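Local coordinates for copper-sensitive operon repressor (CsoR) (PDB 4M1P), which binds copper(I) and DNA as a copper-sensing transcriptional repressor, probably releasing its operator when the metal is bound, at residues E33-G38 against S57-A62. The protein carries 1 engineered substitution. Sequence-based numbering, arbitrary orientation.
Sequences EGQVRG and SAIQAA
Gln35 reaches across to helix 49-85 and packs along Ile59; the glutamine and isoleucine lie side by side, each heading for the other's helix. Starting at the root, Gln35 CB sits 3.6 Å from Ile59 CG1 and also touches Ile59 CD1. A chi1 of -64°, which turns CG away from the carbonyl carbon, combines with the extended chain beyond CG to carry the amide across to the facing helix. On the way, Gln35 CD passes 4.2 Å from Ile59 CG1. The amide ends between two alanines one turn apart: Gln35 NE2 is 4.0 Å from Ala58 CB, and Gln35 OE1 is 3.9 Å from Ala62 CB. OE1 lies near Ile59 CA as well. All of these are van der Waals contacts.

Segments 33-38 and 57-62 belong to helices 19-44 and 49-85, which form an antiparallel helical hairpin joined by residues 45-48 in the all-helical CsoR subunit. The short segments themselves run 161° apart in direction, with their axes 9.9 Å at closest approach. Segment 33-38 also falls in a predicted coiled coil.

Ile59 CD1 reaches past Gln35 CB to the backbone of helix 19-44, where it meets Gln35 C and lies 3.8 Å from Val36 N. The same methyl touches Val36 CG2 at 4.0 Å, the valine and isoleucine side chains crossing at about a right angle. Ile32 and Val39 extend the apolar seam around Ile59, and Ala62 packs on Ile32 as well. At the subunit interface, Ile59 meets Leu63 of the second subunit, while Glu33 OE1 is hydrogen-bonded to Gln40 NE2 of that same subunit.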
loop_
_atom_site.group_PDB
_atom_site.type_symbol
_atom_site.label_atom_id
_atom_site.label_comp_id
_atom_site.label_asym_id
_atom_site.label_seq_id
_atom_site.Cartn_x
_atom_site.Cartn_y
_atom_site.Cartn_z
ATOM N N GLU A 33 -12.652 15.219 8.271
ATOM C CA GLU A 33 -14.081 15.056 8.562
ATOM C C GLU A 33 -14.915 15.740 7.481
ATOM O O GLU A 33 -15.909 15.185 6.997
ATOM C CB GLU A 33 -14.454 15.609 9.955
ATOM C CG GLU A 33 -15.941 15.427 10.303
ATOM C CD GLU A 33 -16.411 16.196 11.547
ATOM O OE1 GLU A 33 -15.573 16.556 12.399
ATOM O OE2 GLU A 33 -17.634 16.429 11.669
ATOM N N GLY A 34 -14.503 16.947 7.101
ATOM C CA GLY A 34 -15.184 17.680 6.049
ATOM C C GLY A 34 -15.197 16.894 4.751
ATOM O O GLY A 34 -16.261 16.688 4.152
ATOM N N GLN A 35 -14.010 16.451 4.332
ATOM C CA GLN A 35 -13.861 15.633 3.139
ATOM C C GLN A 35 -14.836 14.465 3.181
ATOM O O GLN A 35 -15.549 14.205 2.208
ATOM C CB GLN A 35 -12.424 15.125 3.018
ATOM C CG GLN A 35 -11.383 16.221 2.828
ATOM C CD GLN A 35 -9.966 15.684 2.788
ATOM O OE1 GLN A 35 -9.496 15.070 3.743
ATOM N NE2 GLN A 35 -9.277 15.917 1.677
ATOM N N VAL A 36 -14.890 13.783 4.321
ATOM C CA VAL A 36 -15.799 12.651 4.492
ATOM C C VAL A 36 -17.276 13.035 4.293
ATOM O O VAL A 36 -18.038 12.300 3.654
ATOM C CB VAL A 36 -15.587 11.943 5.849
ATOM C CG1 VAL A 36 -16.601 10.835 6.042
ATOM C CG2 VAL A 36 -14.181 11.367 5.925
ATOM N N ARG A 37 -17.684 14.184 4.819
ATOM C CA ARG A 37 -19.062 14.627 4.616
ATOM C C ARG A 37 -19.249 15.187 3.211
ATOM O O ARG A 37 -20.329 15.075 2.628
ATOM C CB ARG A 37 -19.480 15.641 5.683
ATOM C CG ARG A 37 -19.513 15.034 7.073
ATOM C CD ARG A 37 -19.737 16.062 8.143
ATOM N NE ARG A 37 -20.975 16.797 7.949
ATOM C CZ ARG A 37 -21.462 17.653 8.837
ATOM N NH1 ARG A 37 -20.808 17.855 9.968
ATOM N NH2 ARG A 37 -22.599 18.295 8.602
ATOM N N GLY A 38 -18.194 15.783 2.666
ATOM C CA GLY A 38 -18.221 16.201 1.278
ATOM C C GLY A 38 -18.568 14.998 0.421
ATOM O O GLY A 38 -19.435 15.074 -0.452
ATOM N N SER A 57 -9.583 9.082 -2.623
ATOM C CA SER A 57 -8.136 8.988 -2.720
ATOM C C SER A 57 -7.483 10.113 -1.928
ATOM O O SER A 57 -6.485 9.902 -1.232
ATOM C CB SER A 57 -7.687 9.039 -4.174
ATOM O OG SER A 57 -6.277 8.992 -4.238
ATOM N N ALA A 58 -8.058 11.308 -2.032
ATOM C CA ALA A 58 -7.596 12.445 -1.249
ATOM C C ALA A 58 -7.639 12.115 0.243
ATOM O O ALA A 58 -6.639 12.272 0.942
ATOM C CB ALA A 58 -8.428 13.678 -1.547
ATOM N N ILE A 59 -8.793 11.647 0.718
ATOM C CA ILE A 59 -8.964 11.313 2.130
ATOM C C ILE A 59 -7.926 10.313 2.641
ATOM O O ILE A 59 -7.236 10.593 3.619
ATOM C CB ILE A 59 -10.376 10.800 2.428
ATOM C CG1 ILE A 59 -11.402 11.841 1.998
ATOM C CG2 ILE A 59 -10.529 10.520 3.911
ATOM C CD1 ILE A 59 -12.835 11.394 2.142
ATOM N N GLN A 60 -7.818 9.159 1.985
ATOM C CA GLN A 60 -6.807 8.156 2.337
ATOM C C GLN A 60 -5.404 8.763 2.417
ATOM O O GLN A 60 -4.628 8.452 3.320
ATOM C CB GLN A 60 -6.810 7.011 1.329
ATOM C CG GLN A 60 -8.017 6.102 1.413
ATOM C CD GLN A 60 -7.963 5.004 0.375
ATOM O OE1 GLN A 60 -7.370 5.174 -0.692
ATOM N NE2 GLN A 60 -8.571 3.866 0.682
ATOM N N ALA A 61 -5.095 9.633 1.466
ATOM C CA ALA A 61 -3.826 10.346 1.459
ATOM C C ALA A 61 -3.663 11.195 2.719
ATOM O O ALA A 61 -2.620 11.156 3.367
ATOM C CB ALA A 61 -3.718 11.217 0.219
ATOM N N ALA A 62 -4.690 11.967 3.055
ATOM C CA ALA A 62 -4.633 12.828 4.232
ATOM C C ALA A 62 -4.516 12.011 5.521
ATOM O O ALA A 62 -3.921 12.471 6.494
ATOM C CB ALA A 62 -5.844 13.739 4.289
#